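Local coordinates for penicillin-binding protein PbpB (Mycobacterium tuberculosis, PDB 6KGU), which helps build the mycobacterial cell wall by synthesising cross-linked peptidoglycan from lipid intermediates, and is a target of beta-lactam antibiotics, at residues Q481-P484 / Y489-D492; S324-T329 / L380-G385; A414-A417 / S421-E424; G19-V22 / R28-F31. All blocks are in the same frame, centred on the assembly; numbering follows the deposited sequence.

Contact 1 (Q481-P484 / Y489-D492). With AZR (2-({[(1Z)-1-(2-amino-1,3-thiazol-4-yl)-2-oxo-2-{[(2S,3S)-1-oxo-3-(sulfoamino)butan-2-yl]amino}ethylidene]amino}oxy)-2-methylpropanoic acid), chain B.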
loop_
_atom_site.group_PDB
_atom_site.type_symbol
_atom_site.label_atom_id
_atom_site.label_comp_id
_atom_site.label_asym_id
_atom_site.label_seq_id
_atom_site.Cartn_x
_atom_site.Cartn_y
_atom_site.Cartn_z
ATOM N N GLN A 481 -10.663 13.093 -8.506
ATOM C CA GLN A 481 -10.140 12.425 -9.694
ATOM C C GLN A 481 -10.251 13.322 -10.925
ATOM O O GLN A 481 -11.115 14.200 -11.005
ATOM C CB GLN A 481 -10.877 11.106 -9.961
ATOM C CG GLN A 481 -10.371 9.926 -9.120
ATOM C CD GLN A 481 -11.027 8.600 -9.484
ATOM O OE1 GLN A 481 -11.489 7.850 -8.620
ATOM N NE2 GLN A 481 -11.059 8.308 -10.754
ATOM N N ILE A 482 -9.378 13.068 -11.895
ATOM C CA ILE A 482 -9.376 13.793 -13.164
ATOM C C ILE A 482 -10.475 13.249 -14.068
ATOM O O ILE A 482 -10.630 12.031 -14.207
ATOM C CB ILE A 482 -8.009 13.671 -13.852
ATOM C CG1 ILE A 482 -6.956 14.484 -13.104
ATOM C CG2 ILE A 482 -8.111 14.109 -15.320
ATOM C CD1 ILE A 482 -7.191 15.985 -13.196
ATOM N N ASN A 483 -11.234 14.146 -14.690
ATOM C CA ASN A 483 -12.216 13.746 -15.692
ATOM C C ASN A 483 -11.521 13.562 -17.035
ATOM O O ASN A 483 -10.936 14.521 -17.553
ATOM C CB ASN A 483 -13.322 14.789 -15.801
ATOM C CG ASN A 483 -14.434 14.374 -16.752
ATOM O OD1 ASN A 483 -14.273 13.455 -17.553
ATOM N ND2 ASN A 483 -15.571 15.052 -16.661
ATOM N N PRO A 484 -11.555 12.365 -17.627
ATOM C CA PRO A 484 -10.850 12.163 -18.908
ATOM C C PRO A 484 -11.438 12.966 -20.059
ATOM O O PRO A 484 -10.703 13.314 -20.992
ATOM C CB PRO A 484 -10.981 10.649 -19.142
ATOM C CG PRO A 484 -12.219 10.253 -18.357
ATOM C CD PRO A 484 -12.183 11.127 -17.130
ATOM N N TYR A 489 -10.558 18.285 -13.276
ATOM C CA TYR A 489 -11.000 17.504 -12.129
ATOM C C TYR A 489 -12.506 17.303 -12.155
ATOM O O TYR A 489 -13.263 18.202 -12.521
ATOM C CB TYR A 489 -10.590 18.183 -10.820
ATOM C CG TYR A 489 -9.154 17.922 -10.461
ATOM C CD1 TYR A 489 -8.745 16.659 -10.047
ATOM C CD2 TYR A 489 -8.200 18.929 -10.548
ATOM C CE1 TYR A 489 -7.422 16.401 -9.727
ATOM C CE2 TYR A 489 -6.871 18.684 -10.225
ATOM C CZ TYR A 489 -6.487 17.417 -9.814
ATOM O OH TYR A 489 -5.165 17.164 -9.499
ATOM N N PHE A 490 -12.934 16.099 -11.786
ATOM C CA PHE A 490 -14.330 15.886 -11.448
ATOM C C PHE A 490 -14.706 16.745 -10.245
ATOM O O PHE A 490 -13.859 17.286 -9.535
ATOM C CB PHE A 490 -14.598 14.419 -11.106
ATOM C CG PHE A 490 -14.747 13.521 -12.293
ATOM C CD1 PHE A 490 -15.872 13.600 -13.103
ATOM C CD2 PHE A 490 -13.785 12.568 -12.577
ATOM C CE1 PHE A 490 -16.025 12.751 -14.192
ATOM C CE2 PHE A 490 -13.937 11.708 -13.649
ATOM C CZ PHE A 490 -15.058 11.808 -14.468
ATOM N N ASP A 491 -16.004 16.829 -10.000
ATOM C CA ASP A 491 -16.520 17.516 -8.830
ATOM C C ASP A 491 -16.756 16.556 -7.676
ATOM O O ASP A 491 -16.600 16.940 -6.509
ATOM C CB ASP A 491 -17.823 18.237 -9.206
ATOM C CG ASP A 491 -18.476 18.943 -8.034
ATOM O OD1 ASP A 491 -17.924 19.964 -7.567
ATOM O OD2 ASP A 491 -19.560 18.498 -7.595
ATOM N N ASP A 492 -17.085 15.291 -7.988
ATOM C CA ASP A 492 -17.575 14.358 -6.982
ATOM C C ASP A 492 -17.112 12.926 -7.244
ATOM O O ASP A 492 -17.844 11.978 -6.943
ATOM C CB ASP A 492 -19.106 14.400 -6.929
ATOM C CG ASP A 492 -19.741 14.131 -8.287
ATOM O OD1 ASP A 492 -19.146 14.521 -9.315
ATOM O OD2 ASP A 492 -20.832 13.524 -8.326
HETATM C C7 AZR B . -9.725 16.979 2.847
HETATM S S8 AZR B . -5.308 16.208 -4.348
HETATM O O9 AZR B . -6.815 14.066 1.062
HETATM O O10 AZR B . -7.627 18.504 -0.298
HETATM O O11 AZR B . -10.477 17.587 -1.272
HETATM N N12 AZR B . -8.204 15.202 3.662
HETATM N N13 AZR B . -8.121 16.319 0.121
HETATM N N14 AZR B . -9.679 17.250 -2.406
HETATM N N15 AZR B . -7.893 16.349 -4.381
HETATM N N16 AZR B . -6.948 15.520 -6.369
HETATM S S17 AZR B . -8.912 13.951 4.355
HETATM C C18 AZR B . -8.784 15.849 2.470
HETATM C C19 AZR B . -7.665 16.281 1.507
HETATM C C20 AZR B . -6.613 15.144 1.561
HETATM C C21 AZR B . -8.004 17.396 -0.678
HETATM C C22 AZR B . -8.445 17.160 -2.080
HETATM C C23 AZR B . -11.856 17.646 -1.561
HETATM C C24 AZR B . -7.467 16.773 -3.128
HETATM C C25 AZR B . -6.122 16.769 -2.932
HETATM C C26 AZR B . -6.861 16.010 -5.125
HETATM C C27 AZR B . -12.297 16.217 -1.821
HETATM C C28 AZR B . -12.613 18.252 -0.392
HETATM C C29 AZR B . -12.042 18.511 -2.806
HETATM O O30 AZR B . -11.206 19.290 -3.210
HETATM O O31 AZR B . -13.205 18.356 -3.358
HETATM O O32 AZR B . -10.076 14.411 5.019
HETATM O O33 AZR B . -7.951 13.494 5.494
HETATM O O34 AZR B . -8.964 12.898 3.410
HETATM O O HOH W 1 -15.198 17.773 -14.597
#
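Tyr489 leaves its strand beside Gln481 and Ile482, and its side chain can be followed from backbone to ligand. Its CB lies 4.0 Å from Gln481 O. With CG anti to the carbonyl carbon (chi1 -80°), the ring swings back so that its face meets Ile482, and CD1 meets Gln481 O near the ring plane. Ile482 CD1 sits 3.4 Å above the plane, over the ring centre, a CH-pi contact that suits a slim, branched aliphatic chain. Tyr489 CE1 comes within 3.5 Å of N16, the aminothiazole amine of aztreonam, and at the tip OH is hydrogen-bonded to Glu266. Phe490 leads elsewhere: Phe490 N donates to Gln481 O at 2.7 Å, while its ring takes the Asn483 side chain on one face. Asn483 CB lies over the ring centre and the amide is stacked with its plane 10° from the ring; Asn483 OD1 is held by Gly485 N. A water donates to Tyr489 O and accepts a weak bond from Asn483 ND2. This outer hairpin of the transpeptidase sheet is thus joined at the surface mainly by CH-pi contacts and a stacked amide, and the bond to Glu266 probably steadies the Tyr489 ring beside the antibiotic.

Contact 2 (S324-T329 / L380-G385). With AZR (2-({[(1Z)-1-(2-amino-1,3-thiazol-4-yl)-2-oxo-2-{[(2S,3S)-1-oxo-3-(sulfoamino)butan-2-yl]amino}ethylidene]amino}oxy)-2-methylpropanoic acid), chain B.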
loop_
_atom_site.group_PDB
_atom_site.type_symbol
_atom_site.label_atom_id
_atom_site.label_comp_id
_atom_site.label_asym_id
_atom_site.label_seq_id
_atom_site.Cartn_x
_atom_site.Cartn_y
_atom_site.Cartn_z
ATOM N N SER A 324 -6.342 17.169 8.861
ATOM C CA SER A 324 -6.001 17.254 7.441
ATOM C C SER A 324 -6.288 18.657 6.889
ATOM O O SER A 324 -7.043 18.839 5.931
ATOM C CB SER A 324 -6.724 16.175 6.631
ATOM O OG SER A 324 -5.969 15.813 5.466
ATOM N N SER A 325 -5.662 19.657 7.516
ATOM C CA SER A 325 -5.681 21.024 6.996
ATOM C C SER A 325 -4.655 21.135 5.873
ATOM O O SER A 325 -3.451 20.973 6.111
ATOM C CB SER A 325 -5.389 22.031 8.107
ATOM O OG SER A 325 -5.187 23.334 7.566
ATOM N N ASN A 326 -5.136 21.336 4.635
ATOM C CA ASN A 326 -4.239 21.626 3.518
ATOM C C ASN A 326 -3.468 22.918 3.761
ATOM O O ASN A 326 -2.266 22.997 3.479
ATOM C CB ASN A 326 -5.015 21.752 2.196
ATOM C CG ASN A 326 -5.597 20.429 1.698
ATOM O OD1 ASN A 326 -5.266 19.348 2.179
ATOM N ND2 ASN A 326 -6.473 20.527 0.705
ATOM N N VAL A 327 -4.158 23.950 4.251
ATOM C CA VAL A 327 -3.506 25.230 4.520
ATOM C C VAL A 327 -2.413 25.064 5.572
ATOM O O VAL A 327 -1.289 25.554 5.407
ATOM C CB VAL A 327 -4.548 26.276 4.947
ATOM C CG1 VAL A 327 -3.854 27.549 5.451
ATOM C CG2 VAL A 327 -5.505 26.593 3.769
ATOM N N GLY A 328 -2.725 24.377 6.671
ATOM C CA GLY A 328 -1.706 24.134 7.680
ATOM C C GLY A 328 -0.540 23.342 7.122
ATOM O O GLY A 328 0.623 23.603 7.455
ATOM N N THR A 329 -0.829 22.376 6.247
ATOM C CA THR A 329 0.247 21.580 5.660
ATOM C C THR A 329 1.176 22.454 4.827
ATOM O O THR A 329 2.404 22.331 4.911
ATOM C CB THR A 329 -0.347 20.448 4.825
ATOM O OG1 THR A 329 -1.058 19.550 5.697
ATOM C CG2 THR A 329 0.766 19.659 4.097
ATOM N N LEU A 380 2.148 19.525 -4.412
ATOM C CA LEU A 380 2.764 18.273 -3.967
ATOM C C LEU A 380 2.588 17.992 -2.476
ATOM O O LEU A 380 2.235 16.852 -2.130
ATOM C CB LEU A 380 4.259 18.261 -4.324
ATOM C CG LEU A 380 4.648 18.189 -5.796
ATOM C CD1 LEU A 380 6.151 17.918 -5.934
ATOM C CD2 LEU A 380 3.809 17.138 -6.534
ATOM N N PRO A 381 2.822 18.942 -1.559
ATOM C CA PRO A 381 2.708 18.611 -0.126
ATOM C C PRO A 381 1.334 18.135 0.292
ATOM O O PRO A 381 1.239 17.393 1.270
ATOM C CB PRO A 381 3.088 19.919 0.579
ATOM C CG PRO A 381 4.021 20.612 -0.403
ATOM C CD PRO A 381 3.383 20.301 -1.753
ATOM N N ILE A 382 0.264 18.491 -0.420
ATOM C CA ILE A 382 -1.048 17.942 -0.089
ATOM C C ILE A 382 -1.435 16.781 -1.010
ATOM O O ILE A 382 -2.592 16.360 -1.016
ATOM C CB ILE A 382 -2.122 19.046 -0.069
ATOM C CG1 ILE A 382 -2.153 19.837 -1.380
ATOM C CG2 ILE A 382 -1.818 20.030 1.068
ATOM C CD1 ILE A 382 -3.014 19.256 -2.463
ATOM N N GLY A 383 -0.487 16.244 -1.773
ATOM C CA GLY A 383 -0.742 15.062 -2.573
ATOM C C GLY A 383 -1.356 15.307 -3.937
ATOM O O GLY A 383 -1.971 14.390 -4.491
ATOM N N GLN A 384 -1.215 16.504 -4.498
ATOM C CA GLN A 384 -1.728 16.810 -5.827
ATOM C C GLN A 384 -0.555 17.036 -6.763
ATOM O O GLN A 384 0.441 17.651 -6.374
ATOM C CB GLN A 384 -2.633 18.049 -5.806
ATOM C CG GLN A 384 -3.352 18.338 -7.122
ATOM C CD GLN A 384 -4.061 19.699 -7.127
ATOM O OE1 GLN A 384 -4.735 20.068 -6.161
ATOM N NE2 GLN A 384 -3.899 20.450 -8.213
ATOM N N GLY A 385 -0.662 16.540 -7.997
ATOM C CA GLY A 385 0.395 16.757 -8.970
ATOM C C GLY A 385 1.441 15.670 -9.043
ATOM O O GLY A 385 2.480 15.864 -9.686
HETATM C C7 AZR B . -9.725 16.979 2.847
HETATM S S8 AZR B . -5.308 16.208 -4.348
HETATM O O9 AZR B . -6.815 14.066 1.062
HETATM O O10 AZR B . -7.627 18.504 -0.298
HETATM O O11 AZR B . -10.477 17.587 -1.272
HETATM N N12 AZR B . -8.204 15.202 3.662
HETATM N N13 AZR B . -8.121 16.319 0.121
HETATM N N14 AZR B . -9.679 17.250 -2.406
HETATM N N15 AZR B . -7.893 16.349 -4.381
HETATM N N16 AZR B . -6.948 15.520 -6.369
HETATM S S17 AZR B . -8.912 13.951 4.355
HETATM C C18 AZR B . -8.784 15.849 2.470
HETATM C C19 AZR B . -7.665 16.281 1.507
HETATM C C20 AZR B . -6.613 15.144 1.561
HETATM C C21 AZR B . -8.004 17.396 -0.678
HETATM C C22 AZR B . -8.445 17.160 -2.080
HETATM C C23 AZR B . -11.856 17.646 -1.561
HETATM C C24 AZR B . -7.467 16.773 -3.128
HETATM C C25 AZR B . -6.122 16.769 -2.932
HETATM C C26 AZR B . -6.861 16.010 -5.125
HETATM C C27 AZR B . -12.297 16.217 -1.821
HETATM C C28 AZR B . -12.613 18.252 -0.392
HETATM C C29 AZR B . -12.042 18.511 -2.806
HETATM O O30 AZR B . -11.206 19.290 -3.210
HETATM O O31 AZR B . -13.205 18.356 -3.358
HETATM O O32 AZR B . -10.076 14.411 5.019
HETATM O O33 AZR B . -7.951 13.494 5.494
HETATM O O34 AZR B . -8.964 12.898 3.410
HETATM O O HOH W 2 -4.949 17.246 0.210
#
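Asn326 and Thr329, on the first turn of helix 326-336, present their sides to Ile382. Van der Waals packing gathers round Ile382 CG2, with the methyl Thr329 CG2 at 4.0 Å and the amide side of Asn326 as its other neighbour. Because Ile382 CG1 stands between the backbone N and the carbonyl carbon (chi1 54°), CG2 lies anti to the carbonyl carbon and touches both side chains, that of Asn326 at about a right angle. Thr329 CG2 also packs against Pro381 O. The residues Ser324-Ser325-Asn326 fit the SxN motif of penicillin-binding proteins, here close to Ser269, the probable acylated serine. Hydrogen bonds within the motif region set the helix start: Ser325 OG, at the N-cap, accepts from Gly328 N at 2.8 Å, and Ser325 O takes both N and OG1 of Thr329 from opposite faces of its plane. Toward the ring-opened aztreonam, Asn326 ND2 donates almost straight (175°) to O10, at an unusually short 2.5 Å, and Ser324 OG accepts from N12 at 2.9 Å. Lys272 and Lys475 also bond to Ser324 OG. A water lies within bonding distance of Asn326 OD1 and Ile382 O. Gly383 O, in a residue whose positive phi suits the lack of a CB, and Gln384 CB approach the thiazole sulfur S8, at 3.8 and 3.6 Å.

Contact 3 (A414-A417 / S421-E424)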
loop_
_atom_site.group_PDB
_atom_site.type_symbol
_atom_site.label_atom_id
_atom_site.label_comp_id
_atom_site.label_asym_id
_atom_site.label_seq_id
_atom_site.Cartn_x
_atom_site.Cartn_y
_atom_site.Cartn_z
ATOM N N ALA A 414 12.278 -16.694 -1.003
ATOM C CA ALA A 414 13.325 -17.689 -1.213
ATOM C C ALA A 414 12.946 -18.562 -2.403
ATOM O O ALA A 414 11.815 -18.520 -2.898
ATOM C CB ALA A 414 13.528 -18.550 0.040
ATOM N N THR A 415 13.910 -19.351 -2.862
ATOM C CA THR A 415 13.670 -20.387 -3.860
ATOM C C THR A 415 14.301 -21.694 -3.401
ATOM O O THR A 415 15.394 -21.700 -2.821
ATOM C CB THR A 415 14.238 -20.016 -5.231
ATOM O OG1 THR A 415 15.653 -19.867 -5.126
ATOM C CG2 THR A 415 13.643 -18.711 -5.722
ATOM N N VAL A 416 13.621 -22.803 -3.666
ATOM C CA VAL A 416 14.087 -24.120 -3.252
ATOM C C VAL A 416 14.443 -24.914 -4.499
ATOM O O VAL A 416 13.594 -25.138 -5.374
ATOM C CB VAL A 416 13.045 -24.855 -2.403
ATOM C CG1 VAL A 416 13.617 -26.178 -1.912
ATOM C CG2 VAL A 416 12.627 -23.971 -1.235
ATOM N N ALA A 417 15.706 -25.326 -4.578
ATOM C CA ALA A 417 16.211 -26.080 -5.707
ATOM C C ALA A 417 15.655 -27.497 -5.673
ATOM O O ALA A 417 15.162 -27.950 -4.637
ATOM C CB ALA A 417 17.739 -26.094 -5.677
ATOM N N SER A 421 17.618 -27.872 -1.348
ATOM C CA SER A 421 18.390 -26.812 -0.721
ATOM C C SER A 421 17.744 -25.460 -1.000
ATOM O O SER A 421 17.363 -25.154 -2.134
ATOM C CB SER A 421 19.826 -26.820 -1.230
ATOM O OG SER A 421 19.893 -26.315 -2.549
ATOM N N ARG A 422 17.654 -24.640 0.034
ATOM C CA ARG A 422 16.900 -23.397 -0.012
ATOM C C ARG A 422 17.853 -22.208 0.036
ATOM O O ARG A 422 18.751 -22.160 0.885
ATOM C CB ARG A 422 15.901 -23.355 1.148
ATOM C CG ARG A 422 15.373 -21.987 1.491
ATOM C CD ARG A 422 14.162 -22.092 2.397
ATOM N NE ARG A 422 13.696 -20.767 2.783
ATOM C CZ ARG A 422 12.488 -20.504 3.267
ATOM N NH1 ARG A 422 11.612 -21.486 3.421
ATOM N NH2 ARG A 422 12.163 -19.256 3.593
ATOM N N THR A 423 17.661 -21.265 -0.887
ATOM C CA THR A 423 18.418 -20.016 -0.943
ATOM C C THR A 423 17.468 -18.852 -0.661
ATOM O O THR A 423 16.504 -18.648 -1.407
ATOM C CB THR A 423 19.072 -19.846 -2.315
ATOM O OG1 THR A 423 19.887 -20.988 -2.599
ATOM C CG2 THR A 423 19.938 -18.580 -2.368
ATOM N N GLU A 424 17.729 -18.098 0.409
ATOM C CA GLU A 424 16.927 -16.906 0.673
ATOM C C GLU A 424 17.173 -15.844 -0.390
ATOM O O GLU A 424 18.279 -15.708 -0.917
ATOM C CB GLU A 424 17.239 -16.310 2.051
ATOM C CG GLU A 424 17.072 -17.270 3.193
ATOM C CD GLU A 424 15.670 -17.829 3.271
ATOM O OE1 GLU A 424 14.722 -17.046 3.490
ATOM O OE2 GLU A 424 15.520 -19.060 3.110
HETATM O O HOH W 3 18.467 -23.104 -3.439
HETATM O O HOH W 4 16.477 -17.219 -3.873
#
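Thr415 and Thr423 form an antiparallel hydrogen-bonded pair, each N-H given to the other's carbonyl (Thr415 N to Thr423 O 3.1 Å, Thr423 N to Thr415 O 3.0 Å), on short strands whose directions differ by 167°. Ala417 N adds a third bond to Ser421 O where the strands run into the turn. Of the side chains, those of Ala414, Val416, Arg422 and Glu424 lie on one face of the sheet. Ala414 CB is 3.5 Å from Arg422 NE and close to the Glu424 carboxylate as well, so this small methyl packs beside the charged pair. Arg422 is stretched out, with CG anti to its N (chi1 161°) and the chain extended as far as NE; this carries NE past Ala414 to Glu424 OE2 at 2.5 Å, a salt bridge that uses the syn lone pair of the oxygen. The bend of Glu424 at chi2 (-58°) brings the carboxylate back to meet it, and a weak bond runs from NH2 to OE1. Nearer the turn, Val416 CG2 touches Arg422 CB at 4.1 Å, and Val416 packs further on Thr192 and Val194 of the next strand. On the other face the threonines suit the wet side: one water links Thr415 OG1 with Thr423 O, another joins Thr423 OG1 to Ser421 O. With Asp419 OD1 accepting from Ser421 N inside the turn, this is a tight beta hairpin, and its second strand, 422-424, is an outermost strand of a six-stranded mixed sheet.

Contact 4 (G19-V22 / R28-F31)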
loop_
_atom_site.group_PDB
_atom_site.type_symbol
_atom_site.label_atom_id
_atom_site.label_comp_id
_atom_site.label_asym_id
_atom_site.label_seq_id
_atom_site.Cartn_x
_atom_site.Cartn_y
_atom_site.Cartn_z
ATOM N N GLY A 19 8.074 -26.420 -10.999
ATOM C CA GLY A 19 8.132 -26.154 -9.578
ATOM C C GLY A 19 6.844 -25.534 -9.054
ATOM O O GLY A 19 5.957 -25.102 -9.796
ATOM N N SER A 20 6.732 -25.506 -7.735
ATOM C CA SER A 20 5.549 -25.004 -7.050
ATOM C C SER A 20 5.734 -23.552 -6.625
ATOM O O SER A 20 6.851 -23.039 -6.550
ATOM C CB SER A 20 5.235 -25.861 -5.819
ATOM O OG SER A 20 4.900 -27.185 -6.189
ATOM N N ILE A 21 4.614 -22.898 -6.327
ATOM C CA ILE A 21 4.593 -21.578 -5.709
ATOM C C ILE A 21 3.890 -21.745 -4.368
ATOM O O ILE A 21 2.733 -22.177 -4.326
ATOM C CB ILE A 21 3.867 -20.533 -6.584
ATOM C CG1 ILE A 21 4.538 -20.390 -7.957
ATOM C CG2 ILE A 21 3.793 -19.179 -5.847
ATOM C CD1 ILE A 21 3.801 -19.472 -8.942
ATOM N N VAL A 22 4.591 -21.426 -3.275
ATOM C CA VAL A 22 4.067 -21.619 -1.929
ATOM C C VAL A 22 4.204 -20.310 -1.159
ATOM O O VAL A 22 4.951 -19.414 -1.548
ATOM C CB VAL A 22 4.789 -22.774 -1.177
ATOM C CG1 VAL A 22 4.815 -24.040 -2.024
ATOM C CG2 VAL A 22 6.215 -22.369 -0.794
ATOM N N ARG A 28 0.721 -24.433 -0.152
ATOM C CA ARG A 28 0.815 -24.388 -1.606
ATOM C C ARG A 28 -0.209 -23.429 -2.197
ATOM O O ARG A 28 -1.382 -23.437 -1.817
ATOM C CB ARG A 28 0.630 -25.785 -2.192
ATOM C CG ARG A 28 1.761 -26.751 -1.823
ATOM C CD ARG A 28 1.507 -28.143 -2.390
ATOM N NE ARG A 28 0.266 -28.725 -1.883
ATOM C CZ ARG A 28 -0.243 -29.881 -2.298
ATOM N NH1 ARG A 28 0.381 -30.586 -3.244
ATOM N NH2 ARG A 28 -1.376 -30.332 -1.770
ATOM N N LEU A 29 0.247 -22.595 -3.127
ATOM C CA LEU A 29 -0.618 -21.787 -3.978
ATOM C C LEU A 29 -0.762 -22.374 -5.372
ATOM O O LEU A 29 -1.846 -22.328 -5.955
ATOM C CB LEU A 29 -0.071 -20.355 -4.071
ATOM C CG LEU A 29 -0.161 -19.568 -2.761
ATOM C CD1 LEU A 29 0.790 -18.361 -2.747
ATOM C CD2 LEU A 29 -1.609 -19.134 -2.503
ATOM N N ALA A 30 0.311 -22.934 -5.925
ATOM C CA ALA A 30 0.233 -23.536 -7.241
ATOM C C ALA A 30 1.199 -24.709 -7.266
ATOM O O ALA A 30 2.340 -24.576 -6.821
ATOM C CB ALA A 30 0.572 -22.523 -8.343
ATOM N N PHE A 31 0.742 -25.846 -7.780
ATOM C CA PHE A 31 1.601 -27.015 -7.911
ATOM C C PHE A 31 1.064 -27.883 -9.037
ATOM O O PHE A 31 -0.094 -27.755 -9.451
ATOM C CB PHE A 31 1.691 -27.802 -6.596
ATOM C CG PHE A 31 0.412 -28.472 -6.194
ATOM C CD1 PHE A 31 0.107 -29.753 -6.647
ATOM C CD2 PHE A 31 -0.480 -27.838 -5.341
ATOM C CE1 PHE A 31 -1.072 -30.375 -6.277
ATOM C CE2 PHE A 31 -1.664 -28.454 -4.965
ATOM C CZ PHE A 31 -1.960 -29.726 -5.428
#
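Ile21 faces both Leu29 and Ala30, a classic beta bulge in the hairpin of strands 21-22 and 28-36. The tight part is polar at its heart: Ile21 O receives two N-H groups in its carbonyl plane, from Leu29 N at 2.8 Å and from Ala30 N at 3.0 Å, while Ile21 N donates to Ala30 O. One carbonyl thus serves the extra residue. Around it the side chains are apolar, as their burial demands. The small Ala30 CB sits against the branched Ile21 CB at 4.2 Å, and Ile21 CG2 reaches Leu29 CD1 at 4.4 Å. Ile21 and Leu29 also share Leu195 of the adjoining strand as a partner, and Ile21 and Ala30 both touch Glu152. Past the bulge, Val22 turns to the opposite face, where it packs on Val194 of strand 192-195 and its CG1 meets the aliphatic start of Arg28, Val22 CG1 to Arg28 CG being 4.1 Å. The looser, solvent side is that of the exposed Arg28, and a long arginine suits it: the methylene stem touches the valine while the charged end moves off. The bend at chi3 (-60°) lays the guanidinium over the ring of Phe31 in the same strand, with Arg28 NH1 3.2 Å above the ring plane, over its centre.

How the contacts relate
Contacts 1 and 2 belong to one site: their centres are 18 Å apart, both touch the bound aztreonam, and they meet directly where Tyr489 OH packs 3.2 Å from Gln384 CG. Glu266 connects them too, bonding Tyr489 OH through one carboxylate oxygen and Gly385 N through the other. Contact 2 spans the ligand from the Ser269 end to the thiazole sulfur, and contact 1 meets the amine on that ring. Contacts 3 and 4 lie far off, with centres 42 to 48 Å from those two, and take no part in the pocket. They are hairpins of one mixed sheet, separated by strand 192-195, with centres 14 Å apart and nearest atoms about 7 Å apart; contact 4 belongs to the dimerisation-domain family, contact 3 to the transpeptidase-domain family.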